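PDB 4PQH: glutathione transferase lambda1 from Populus trichocarpa, which probably catalyses glutathione transfer to electrophilic substrates with loss of a halide ion, and is a glutathione-binding Lambda-class enzyme of the thiol-transferase kind. Local coordinates for residues C36-R41 / A176-R181; V42-N47 / N215-E220; P113-F118 / F158-F163. All coordinates share one frame; numbering follows the deposited sequence. Where two conformers were deposited one is given.

Contacts 1 and 2 lie end to end on helix 37-48, with centres about 10 Å apart, and they touch: Gln-40 NE2 is 2.9 Å from Thr-217 OG1, a probable hydrogen bond, and Pro-177 CG packs 3.8 Å from Ile-44 CD1. Contact 1 holds the glutathione end of this helix, including Cys-36, whereas contact 2 lies farther along the helix, the Trp-43 side chain being about 12 Å from the ligand. Contact 3 stands apart in the helical half: its centre is about 22 Å from that of contact 1 and 24 Å from that of contact 2. In sequence it is nested within the loops closed by both, whose own segments alternate along the chain.

Contact 1 (C36-R41 / A176-R181); sequences CPYAQR and APFIER. With GSH (glutathione), chain C.
The glutathione site of this GST fold is backed by the domain interface, where Pro-37, Tyr-38, Gln-40 and Arg-41 of the thioredoxin-like domain meet Pro-177, Phe-178, Glu-180 and Arg-181 of the helical domain. Cys-36 caps helix 37-48, its SG accepting from Ala-39 N; the same sulfur lies 3.3 Å from SG2 of glutathione, too far for a disulfide in this crystal. Phe-178 turns its edge to the face of Tyr-38, with ring planes 66° apart and CZ 3.4 Å from Tyr-38 CE1, while glutathione CB1 lies over the opposite face of the tyrosine. Pro-37 CB sits over the Phe-178 ring, 3.9 Å from its centroid, in a CH-pi contact. Phe-178 CE2 lies 3.4 Å from Arg-41 NH2, above one face of a guanidinium also hydrogen-bonded through NE to Ala-174 O and through NH1 to Ser-92 OG.

The polar half centres on Gln-40, whose CG stands opposite the backbone N (chi1 -165°), extending the chain across Pro-177. Arg-181 NH1 donates to Gln-40 OE1 at 2.7 Å, within the amide plane, and to Pro-177 O at 2.9 Å. Gln-40 NE2 meets the syn side of Glu-180 OE1 at 2.9 Å, somewhat out of the carboxylate plane; this oxygen is shared with Tyr-214 OH. An alanine at Arg-181 takes away the guanidinium, and Gln-40 OE1 is then likely to be left without its charged donor, with a gap opening over Pro-37 CB.

The short helix segments run at 138° to each other, 8.8 Å apart. Beside them, helix 113-137 meets Phe-178 through Ser-130 and Arg-41 through Thr-126, and helix 92-102 brings Leu-93 and Ile-96 against Arg-41.

Contact 2 (V42-N47 / N215-E220); sequences VWITRN and NQTRHE. Unlike the reference sequence in segment 215-220: His-219 (reference Arg).
Thr-217 presses its methyl group onto the indole of Trp-43, and this CH-pi contact is the main feature of the packing between residues 42-47 of helix 37-48 and the segment 215-220. CG2 is 3.5 Å from the centroid of the five-membered ring and only 7° off its normal, so the methyl lies almost squarely over that ring. Both torsions contribute. Trp-43 holds CG opposite its backbone N (chi1 -178°), which carries the indole out from the helix, and Thr-217 sets CG2 opposite its own carbonyl carbon, leaving OG1 between N and C (chi1 67°).

The second branch of the threonine thereby meets different neighbours: OG1 is 3.4 Å from Ile-44 CG1, and its polar needs are met by Tyr-214 O and Gln-40 NE2. Asn-47 comes alongside from the next helical turn, with ND2 3.6 Å from Thr-217 CG2. That nitrogen is hydrogen-bonded to Ala-213 O, which helps to fix the amide, while Gln-216 OE1 remains 3.9 Å from ND2. Backbone carbonyls come near the six-membered ring: Trp-43 CZ3 is 3.5 Å from Thr-217 O, and Trp-43 CH2 lies 3.8 Å from the carbonyl oxygen of His-219, a residue that differs from the reference sequence.

Trp-43 also touches Ile-32 of strand 28-32, and Ile-44 reaches Ile-173 of helix 170-190. The C-terminal segment following helix 212-215 thus packs on the first helix of the thioredoxin-like domain of this GST fold, next to where helix 170-190 of the helical domain meets the same helix.

Contact 3 (P113-F118 / F158-F163); sequences PAKKEF and FDDGPF
Lys-115 and Phe-158 cross at the surface of the all-helical C-terminal half of the GST fold, where the first turns of helix 113-137 meet the loop between helices 144-154 and 170-190. Phe-158 gives the largest single share of the buried surface, using both a face and an edge of its ring. Lys-115 has CG opposite its carbonyl carbon (chi1 -74°) and is extended from there to NZ, which carries the aliphatic chain over one ring face on its way to Asp-160. CG is 3.9 Å from the centroid of Phe-158 and lies over the face close to the ring normal, which satisfies a CH-pi contact; the closest atom is CZ, 3.7 Å from Lys-115 CG. The ammonium group lies farther along, 5.7 Å from the same centroid, so any cation-pi attraction is weak at best.

The edge of Phe-158 is turned toward the face of Phe-118, one helical turn beyond Lys-115. Their planes stand 76° apart and their centroids 5.5 Å, an offset edge-to-face pair in which Phe-158 CE2 lies 3.6 Å from Phe-118 CD2. Phe-118 CB sits in the plane of the Phe-158 ring, at its edge, and the two side chains run past each other in opposite directions. Phe-118 also touches the side chains of Lys-157 and Leu-165 of the same loop.

Beyond the rings, Lys-115 and Asp-160 reach toward each other from opposite directions. Asp-160 O itself accepts a hydrogen bond from Gln-167 NE2, and Lys-115 NZ has a second, weak hydrogen bond to Leu-165 O. The salt bridge closes with Lys-115 NZ 2.7 Å from Asp-160 OD2, meeting this oxygen on its syn side but 29° out of the carboxylate plane.

Contact 1 (C36-R41 / A176-R181)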
loop_
_atom_site.group_PDB
_atom_site.type_symbol
_atom_site.label_atom_id
_atom_site.label_comp_id
_atom_site.label_asym_id
_atom_site.label_seq_id
_atom_site.Cartn_x
_atom_site.Cartn_y
_atom_site.Cartn_z
ATOM N N CYS A 36 -0.943 -8.584 3.632
ATOM C CA CYS A 36 -0.756 -8.328 2.205
ATOM C C CYS A 36 -0.308 -6.891 1.949
ATOM O O CYS A 36 -1.019 -5.953 2.311
ATOM C CB CYS A 36 -2.056 -8.607 1.435
ATOM S SG CYS A 36 -1.978 -8.189 -0.334
ATOM N N PRO A 37 0.857 -6.704 1.302
ATOM C CA PRO A 37 1.300 -5.316 1.075
ATOM C C PRO A 37 0.419 -4.528 0.096
ATOM O O PRO A 37 0.291 -3.311 0.239
ATOM C CB PRO A 37 2.715 -5.480 0.502
ATOM C CG PRO A 37 2.712 -6.861 -0.126
ATOM C CD PRO A 37 1.793 -7.697 0.735
ATOM N N TYR A 38 -0.175 -5.196 -0.885
ATOM C CA TYR A 38 -1.076 -4.513 -1.805
ATOM C C TYR A 38 -2.292 -3.983 -1.061
ATOM O O TYR A 38 -2.727 -2.841 -1.274
ATOM C CB TYR A 38 -1.507 -5.467 -2.922
ATOM C CG TYR A 38 -0.349 -5.929 -3.761
ATOM C CD1 TYR A 38 0.189 -5.112 -4.746
ATOM C CD2 TYR A 38 0.219 -7.180 -3.563
ATOM C CE1 TYR A 38 1.257 -5.534 -5.511
ATOM C CE2 TYR A 38 1.279 -7.603 -4.318
ATOM C CZ TYR A 38 1.794 -6.787 -5.290
ATOM O OH TYR A 38 2.855 -7.227 -6.038
ATOM N N ALA A 39 -2.829 -4.805 -0.166
ATOM C CA ALA A 39 -3.966 -4.399 0.652
ATOM C C ALA A 39 -3.568 -3.298 1.635
ATOM O O ALA A 39 -4.349 -2.380 1.912
ATOM C CB ALA A 39 -4.551 -5.605 1.389
ATOM N N GLN A 40 -2.346 -3.381 2.154
ATOM C CA GLN A 40 -1.859 -2.367 3.078
ATOM C C GLN A 40 -1.854 -0.986 2.437
ATOM O O GLN A 40 -2.147 -0.003 3.110
ATOM C CB GLN A 40 -0.463 -2.721 3.585
ATOM C CG GLN A 40 -0.044 -1.923 4.811
ATOM C CD GLN A 40 1.405 -2.159 5.190
ATOM O OE1 GLN A 40 2.097 -2.968 4.559
ATOM N NE2 GLN A 40 1.871 -1.469 6.226
ATOM N N ARG A 41 -1.533 -0.896 1.146
ATOM C CA ARG A 41 -1.616 0.387 0.432
ATOM C C ARG A 41 -2.961 1.051 0.645
ATOM O O ARG A 41 -3.045 2.255 0.909
ATOM C CB ARG A 41 -1.456 0.169 -1.071
ATOM C CG ARG A 41 -0.052 -0.167 -1.540
ATOM C CD ARG A 41 -0.057 -0.372 -3.052
ATOM N NE ARG A 41 1.285 -0.408 -3.636
ATOM C CZ ARG A 41 1.590 -0.991 -4.792
ATOM N NH1 ARG A 41 0.656 -1.621 -5.496
ATOM N NH2 ARG A 41 2.835 -0.939 -5.241
ATOM N N ALA A 176 5.298 2.430 0.520
ATOM C CA ALA A 176 5.531 2.113 1.929
ATOM C C ALA A 176 5.448 0.620 2.306
ATOM O O ALA A 176 6.340 0.123 2.977
ATOM C CB ALA A 176 4.668 2.982 2.864
ATOM N N PRO A 177 4.403 -0.109 1.860
ATOM C CA PRO A 177 4.351 -1.529 2.258
ATOM C C PRO A 177 5.483 -2.374 1.685
ATOM O O PRO A 177 5.909 -3.349 2.302
ATOM C CB PRO A 177 3.019 -1.999 1.665
ATOM C CG PRO A 177 2.179 -0.736 1.620
ATOM C CD PRO A 177 3.178 0.282 1.142
ATOM N N PHE A 178 5.980 -1.990 0.521
ATOM C CA PHE A 178 7.046 -2.738 -0.111
ATOM C C PHE A 178 8.415 -2.417 0.464
ATOM O O PHE A 178 9.197 -3.329 0.745
ATOM C CB PHE A 178 6.939 -2.591 -1.620
ATOM C CG PHE A 178 5.699 -3.237 -2.154
ATOM C CD1 PHE A 178 5.680 -4.601 -2.411
ATOM C CD2 PHE A 178 4.530 -2.512 -2.302
ATOM C CE1 PHE A 178 4.536 -5.213 -2.844
ATOM C CE2 PHE A 178 3.376 -3.129 -2.736
ATOM C CZ PHE A 178 3.385 -4.489 -3.019
ATOM N N ILE A 179 8.692 -1.142 0.722
ATOM C CA ILE A 179 9.935 -0.787 1.394
ATOM C C ILE A 179 9.954 -1.361 2.823
ATOM O O ILE A 179 10.986 -1.840 3.298
ATOM C CB ILE A 179 10.176 0.735 1.345
ATOM C CG1 ILE A 179 10.395 1.151 -0.117
ATOM C CG2 ILE A 179 11.361 1.117 2.221
ATOM C CD1 ILE A 179 10.585 2.645 -0.327
ATOM N N GLU A 180 8.792 -1.373 3.472
ATOM C CA GLU A 180 8.637 -1.949 4.806
ATOM C C GLU A 180 9.085 -3.408 4.849
ATOM O O GLU A 180 9.659 -3.858 5.830
ATOM C CB GLU A 180 7.173 -1.845 5.243
ATOM C CG GLU A 180 6.820 -2.555 6.530
ATOM C CD GLU A 180 5.340 -2.457 6.858
ATOM O OE1 GLU A 180 4.761 -1.366 6.678
ATOM O OE2 GLU A 180 4.752 -3.462 7.307
ATOM N N ARG A 181 8.814 -4.145 3.776
ATOM C CA ARG A 181 9.170 -5.557 3.721
ATOM C C ARG A 181 10.580 -5.768 3.179
ATOM O O ARG A 181 11.330 -6.596 3.700
ATOM C CB ARG A 181 8.143 -6.324 2.889
ATOM C CG ARG A 181 6.821 -6.508 3.612
ATOM C CD ARG A 181 5.664 -6.654 2.639
ATOM N NE ARG A 181 4.413 -6.943 3.335
ATOM C CZ ARG A 181 3.684 -6.037 3.975
ATOM N NH1 ARG A 181 4.079 -4.771 4.013
ATOM N NH2 ARG A 181 2.559 -6.398 4.579
HETATM N N1 GSH C . -2.300 -6.396 -8.724
HETATM C CA1 GSH C . -3.012 -6.670 -7.490
HETATM C C1 GSH C . -3.112 -5.371 -6.745
HETATM O O11 GSH C . -2.284 -4.468 -6.993
HETATM O O12 GSH C . -4.018 -5.191 -5.911
HETATM C CB1 GSH C . -2.266 -7.718 -6.661
HETATM C CG1 GSH C . -3.085 -8.250 -5.486
HETATM C CD1 GSH C . -2.413 -9.476 -4.906
HETATM O OE1 GSH C . -1.379 -10.099 -5.633
HETATM N N2 GSH C . -2.824 -9.935 -3.722
HETATM C CA2 GSH C . -2.358 -11.246 -3.286
HETATM C C2 GSH C . -3.480 -12.235 -3.226
HETATM O O2 GSH C . -4.787 -11.804 -2.960
HETATM C CB2 GSH C . -1.725 -11.194 -1.904
HETATM S SG2 GSH C . -0.080 -10.437 -1.861
HETATM N N3 GSH C . -3.191 -13.519 -3.421
HETATM C CA3 GSH C . -4.242 -14.510 -3.290
HETATM C C3 GSH C . -4.377 -15.348 -4.537
HETATM O O31 GSH C . -5.153 -16.329 -4.554
HETATM O O32 GSH C . -3.729 -15.068 -5.569
#

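Contact 2 (V42-N47 / N215-E220)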
loop_
_atom_site.group_PDB
_atom_site.type_symbol
_atom_site.label_atom_id
_atom_site.label_comp_id
_atom_site.label_asym_id
_atom_site.label_seq_id
_atom_site.Cartn_x
_atom_site.Cartn_y
_atom_site.Cartn_z
ATOM N N VAL A 42 -4.015 0.263 0.532
ATOM C CA VAL A 42 -5.368 0.799 0.568
ATOM C C VAL A 42 -5.791 1.093 2.005
ATOM O O VAL A 42 -6.454 2.093 2.289
ATOM C CB VAL A 42 -6.367 -0.168 -0.123
ATOM C CG1 VAL A 42 -7.693 0.525 -0.342
ATOM C CG2 VAL A 42 -5.808 -0.625 -1.473
ATOM N N TRP A 43 -5.372 0.227 2.915
ATOM C CA TRP A 43 -5.603 0.420 4.337
ATOM C C TRP A 43 -4.939 1.728 4.817
ATOM O O TRP A 43 -5.546 2.517 5.560
ATOM C CB TRP A 43 -5.054 -0.794 5.077
ATOM C CG TRP A 43 -5.237 -0.827 6.557
ATOM C CD1 TRP A 43 -5.901 0.073 7.345
ATOM C CD2 TRP A 43 -4.734 -1.837 7.435
ATOM N NE1 TRP A 43 -5.839 -0.327 8.666
ATOM C CE2 TRP A 43 -5.125 -1.495 8.742
ATOM C CE3 TRP A 43 -3.994 -3.008 7.235
ATOM C CZ2 TRP A 43 -4.790 -2.276 9.850
ATOM C CZ3 TRP A 43 -3.661 -3.783 8.336
ATOM C CH2 TRP A 43 -4.060 -3.413 9.626
ATOM N N ILE A 44 -3.699 1.968 4.392
ATOM C CA ILE A 44 -3.008 3.220 4.721
ATOM C C ILE A 44 -3.788 4.411 4.182
ATOM O O ILE A 44 -3.942 5.421 4.874
ATOM C CB ILE A 44 -1.572 3.265 4.151
ATOM C CG1 ILE A 44 -0.691 2.186 4.779
ATOM C CG2 ILE A 44 -0.966 4.647 4.408
ATOM C CD1 ILE A 44 0.524 1.853 3.934
ATOM N N THR A 45 -4.285 4.312 2.957
ATOM C CA THR A 45 -5.047 5.410 2.355
ATOM C C THR A 45 -6.284 5.747 3.178
ATOM O O THR A 45 -6.532 6.909 3.507
ATOM C CB THR A 45 -5.409 5.105 0.896
ATOM O OG1 THR A 45 -4.200 4.882 0.160
ATOM C CG2 THR A 45 -6.146 6.291 0.269
ATOM N N ARG A 46 -7.043 4.726 3.542
ATOM C CA ARG A 46 -8.174 4.859 4.449
ATOM C C ARG A 46 -7.802 5.605 5.725
ATOM O O ARG A 46 -8.449 6.588 6.090
ATOM C CB ARG A 46 -8.718 3.465 4.782
ATOM C CG ARG A 46 -9.612 3.359 6.020
ATOM C CD ARG A 46 -9.781 1.873 6.360
ATOM N NE ARG A 46 -10.733 1.556 7.422
ATOM C CZ ARG A 46 -10.392 1.309 8.688
ATOM N NH1 ARG A 46 -9.124 1.396 9.069
ATOM N NH2 ARG A 46 -11.321 0.989 9.577
ATOM N N ASN A 47 -6.734 5.172 6.386
ATOM C CA ASN A 47 -6.358 5.782 7.651
ATOM C C ASN A 47 -5.889 7.213 7.484
ATOM O O ASN A 47 -6.236 8.077 8.286
ATOM C CB ASN A 47 -5.252 4.988 8.325
ATOM C CG ASN A 47 -5.720 3.639 8.842
ATOM O OD1 ASN A 47 -6.870 3.236 8.651
ATOM N ND2 ASN A 47 -4.819 2.937 9.509
ATOM N N ASN A 215 1.696 3.797 10.485
ATOM C CA ASN A 215 2.135 2.896 11.552
ATOM C C ASN A 215 1.042 1.953 12.032
ATOM O O ASN A 215 1.307 0.794 12.375
ATOM C CB ASN A 215 2.664 3.688 12.745
ATOM C CG ASN A 215 3.917 4.464 12.418
ATOM O OD1 ASN A 215 4.708 4.059 11.564
ATOM N ND2 ASN A 215 4.107 5.591 13.097
ATOM N N GLN A 216 -0.190 2.447 12.055
ATOM C CA GLN A 216 -1.313 1.642 12.513
ATOM C C GLN A 216 -1.639 0.476 11.594
ATOM O O GLN A 216 -2.332 -0.450 12.003
ATOM C CB GLN A 216 -2.546 2.516 12.710
ATOM C CG GLN A 216 -2.475 3.376 13.948
ATOM C CD GLN A 216 -3.406 4.550 13.860
ATOM O OE1 GLN A 216 -4.107 4.718 12.863
ATOM N NE2 GLN A 216 -3.416 5.382 14.896
ATOM N N THR A 217 -1.149 0.512 10.357
ATOM C CA THR A 217 -1.408 -0.594 9.431
ATOM C C THR A 217 -0.378 -1.689 9.621
ATOM O O THR A 217 -0.403 -2.710 8.929
ATOM C CB THR A 217 -1.414 -0.164 7.956
ATOM O OG1 THR A 217 -0.098 0.250 7.564
ATOM C CG2 THR A 217 -2.394 0.961 7.739
ATOM N N ARG A 218 0.541 -1.457 10.549
ATOM C CA ARG A 218 1.464 -2.494 10.979
ATOM C C ARG A 218 0.885 -3.189 12.210
ATOM O O ARG A 218 1.452 -4.159 12.709
ATOM C CB ARG A 218 2.849 -1.905 11.273
ATOM C CG ARG A 218 3.532 -1.302 10.050
ATOM C CD ARG A 218 4.805 -0.539 10.407
ATOM N NE ARG A 218 6.007 -1.373 10.357
ATOM C CZ ARG A 218 7.196 -0.938 9.947
ATOM N NH1 ARG A 218 7.342 0.320 9.548
ATOM N NH2 ARG A 218 8.241 -1.754 9.933
ATOM N N HIS A 219 -0.260 -2.686 12.688
ATOM C CA HIS A 219 -0.970 -3.272 13.831
ATOM C C HIS A 219 -1.650 -4.571 13.434
ATOM O O HIS A 219 -1.793 -4.874 12.249
ATOM C CB HIS A 219 -2.050 -2.332 14.386
ATOM C CG HIS A 219 -1.518 -1.123 15.092
ATOM N ND1 HIS A 219 -2.321 -0.292 15.843
ATOM C CD2 HIS A 219 -0.269 -0.601 15.161
ATOM C CE1 HIS A 219 -1.593 0.689 16.344
ATOM N NE2 HIS A 219 -0.344 0.525 15.946
ATOM N N GLU A 220 -2.100 -5.317 14.439
ATOM C CA GLU A 220 -2.757 -6.604 14.229
ATOM C C GLU A 220 -3.764 -6.866 15.351
ATOM O O GLU A 220 -3.668 -6.269 16.424
ATOM C CB GLU A 220 -1.710 -7.717 14.185
ATOM C CG GLU A 220 -0.925 -7.877 15.477
ATOM C CD GLU A 220 0.229 -8.847 15.337
ATOM O OE1 GLU A 220 0.442 -9.356 14.214
ATOM O OE2 GLU A 220 0.921 -9.099 16.347
#

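Contact 3 (P113-F118 / F158-F163)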
loop_
_atom_site.group_PDB
_atom_site.type_symbol
_atom_site.label_atom_id
_atom_site.label_comp_id
_atom_site.label_asym_id
_atom_site.label_seq_id
_atom_site.Cartn_x
_atom_site.Cartn_y
_atom_site.Cartn_z
ATOM N N PRO A 113 0.506 19.912 -12.321
ATOM C CA PRO A 113 0.663 18.966 -13.431
ATOM C C PRO A 113 2.039 18.302 -13.484
ATOM O O PRO A 113 2.118 17.126 -13.821
ATOM C CB PRO A 113 0.431 19.844 -14.664
ATOM C CG PRO A 113 -0.480 20.918 -14.176
ATOM C CD PRO A 113 -0.030 21.212 -12.771
ATOM N N ALA A 114 3.103 19.026 -13.157
ATOM C CA ALA A 114 4.437 18.436 -13.183
ATOM C C ALA A 114 4.587 17.347 -12.130
ATOM O O ALA A 114 5.236 16.326 -12.374
ATOM C CB ALA A 114 5.500 19.500 -12.993
ATOM N N LYS A 115 3.991 17.561 -10.961
ATOM C CA LYS A 115 4.050 16.552 -9.912
ATOM C C LYS A 115 3.212 15.350 -10.298
ATOM O O LYS A 115 3.598 14.215 -10.044
ATOM C CB LYS A 115 3.605 17.122 -8.567
ATOM C CG LYS A 115 4.633 18.025 -7.935
ATOM C CD LYS A 115 4.159 18.546 -6.606
ATOM C CE LYS A 115 5.254 19.337 -5.913
ATOM N NZ LYS A 115 4.817 19.724 -4.557
ATOM N N LYS A 116 2.059 15.605 -10.912
ATOM C CA LYS A 116 1.201 14.526 -11.385
ATOM C C LYS A 116 1.931 13.655 -12.405
ATOM O O LYS A 116 1.866 12.428 -12.335
ATOM C CB LYS A 116 -0.100 15.077 -11.980
ATOM C CG LYS A 116 -0.995 15.803 -10.969
ATOM C CD LYS A 116 -2.329 16.213 -11.588
ATOM C CE LYS A 116 -3.152 14.994 -11.992
ATOM N NZ LYS A 116 -4.375 15.363 -12.761
ATOM N N GLU A 117 2.640 14.291 -13.335
ATOM C CA GLU A 117 3.388 13.565 -14.366
ATOM C C GLU A 117 4.483 12.698 -13.757
ATOM O O GLU A 117 4.669 11.546 -14.149
ATOM C CB GLU A 117 4.004 14.536 -15.378
ATOM C CG GLU A 117 4.961 13.880 -16.365
ATOM C CD GLU A 117 5.674 14.884 -17.250
ATOM O OE1 GLU A 117 5.217 16.042 -17.330
ATOM O OE2 GLU A 117 6.698 14.516 -17.860
ATOM N N PHE A 118 5.211 13.256 -12.801
ATOM C CA PHE A 118 6.275 12.521 -12.136
ATOM C C PHE A 118 5.676 11.366 -11.351
ATOM O O PHE A 118 6.241 10.265 -11.320
ATOM C CB PHE A 118 7.065 13.454 -11.214
ATOM C CG PHE A 118 8.337 12.856 -10.687
ATOM C CD1 PHE A 118 9.361 12.505 -11.550
ATOM C CD2 PHE A 118 8.517 12.673 -9.329
ATOM C CE1 PHE A 118 10.533 11.962 -11.064
ATOM C CE2 PHE A 118 9.685 12.127 -8.841
ATOM C CZ PHE A 118 10.695 11.780 -9.705
ATOM N N PHE A 158 11.805 16.814 -6.235
ATOM C CA PHE A 158 11.051 17.925 -5.657
ATOM C C PHE A 158 11.549 18.242 -4.261
ATOM O O PHE A 158 11.525 17.390 -3.382
ATOM C CB PHE A 158 9.549 17.617 -5.647
ATOM C CG PHE A 158 8.955 17.506 -7.025
ATOM C CD1 PHE A 158 8.750 18.637 -7.798
ATOM C CD2 PHE A 158 8.613 16.271 -7.551
ATOM C CE1 PHE A 158 8.216 18.536 -9.072
ATOM C CE2 PHE A 158 8.080 16.167 -8.816
ATOM C CZ PHE A 158 7.885 17.300 -9.580
ATOM N N ASP A 159 11.994 19.477 -4.052
ATOM C CA ASP A 159 12.593 19.833 -2.772
ATOM C C ASP A 159 11.655 20.598 -1.851
ATOM O O ASP A 159 12.117 21.293 -0.944
ATOM C CB ASP A 159 13.897 20.613 -2.967
ATOM C CG ASP A 159 13.714 21.866 -3.800
ATOM O OD1 ASP A 159 12.558 22.264 -4.053
ATOM O OD2 ASP A 159 14.740 22.460 -4.196
ATOM N N ASP A 160 10.347 20.484 -2.078
ATOM C CA ASP A 160 9.394 21.151 -1.193
ATOM C C ASP A 160 8.837 20.249 -0.092
ATOM O O ASP A 160 7.861 20.598 0.580
ATOM C CB ASP A 160 8.277 21.873 -1.967
ATOM C CG ASP A 160 7.651 21.025 -3.062
ATOM O OD1 ASP A 160 8.140 19.922 -3.352
ATOM O OD2 ASP A 160 6.662 21.500 -3.665
ATOM N N GLY A 161 9.481 19.097 0.094
ATOM C CA GLY A 161 9.156 18.191 1.177
ATOM C C GLY A 161 9.990 16.931 1.039
ATOM O O GLY A 161 10.714 16.785 0.062
ATOM N N PRO A 162 9.911 16.030 2.029
ATOM C CA PRO A 162 10.773 14.844 2.068
ATOM C C PRO A 162 10.206 13.646 1.314
ATOM O O PRO A 162 10.834 12.582 1.283
ATOM C CB PRO A 162 10.854 14.542 3.566
ATOM C CG PRO A 162 9.528 14.973 4.099
ATOM C CD PRO A 162 9.114 16.169 3.264
ATOM N N PHE A 163 9.039 13.822 0.707
ATOM C CA PHE A 163 8.332 12.711 0.065
ATOM C C PHE A 163 8.504 12.760 -1.442
ATOM O O PHE A 163 9.140 13.663 -1.965
ATOM C CB PHE A 163 6.861 12.749 0.481
ATOM C CG PHE A 163 6.664 12.517 1.950
ATOM C CD1 PHE A 163 6.912 11.275 2.511
ATOM C CD2 PHE A 163 6.263 13.542 2.781
ATOM C CE1 PHE A 163 6.733 11.070 3.871
ATOM C CE2 PHE A 163 6.081 13.330 4.131
ATOM C CZ PHE A 163 6.325 12.104 4.677
#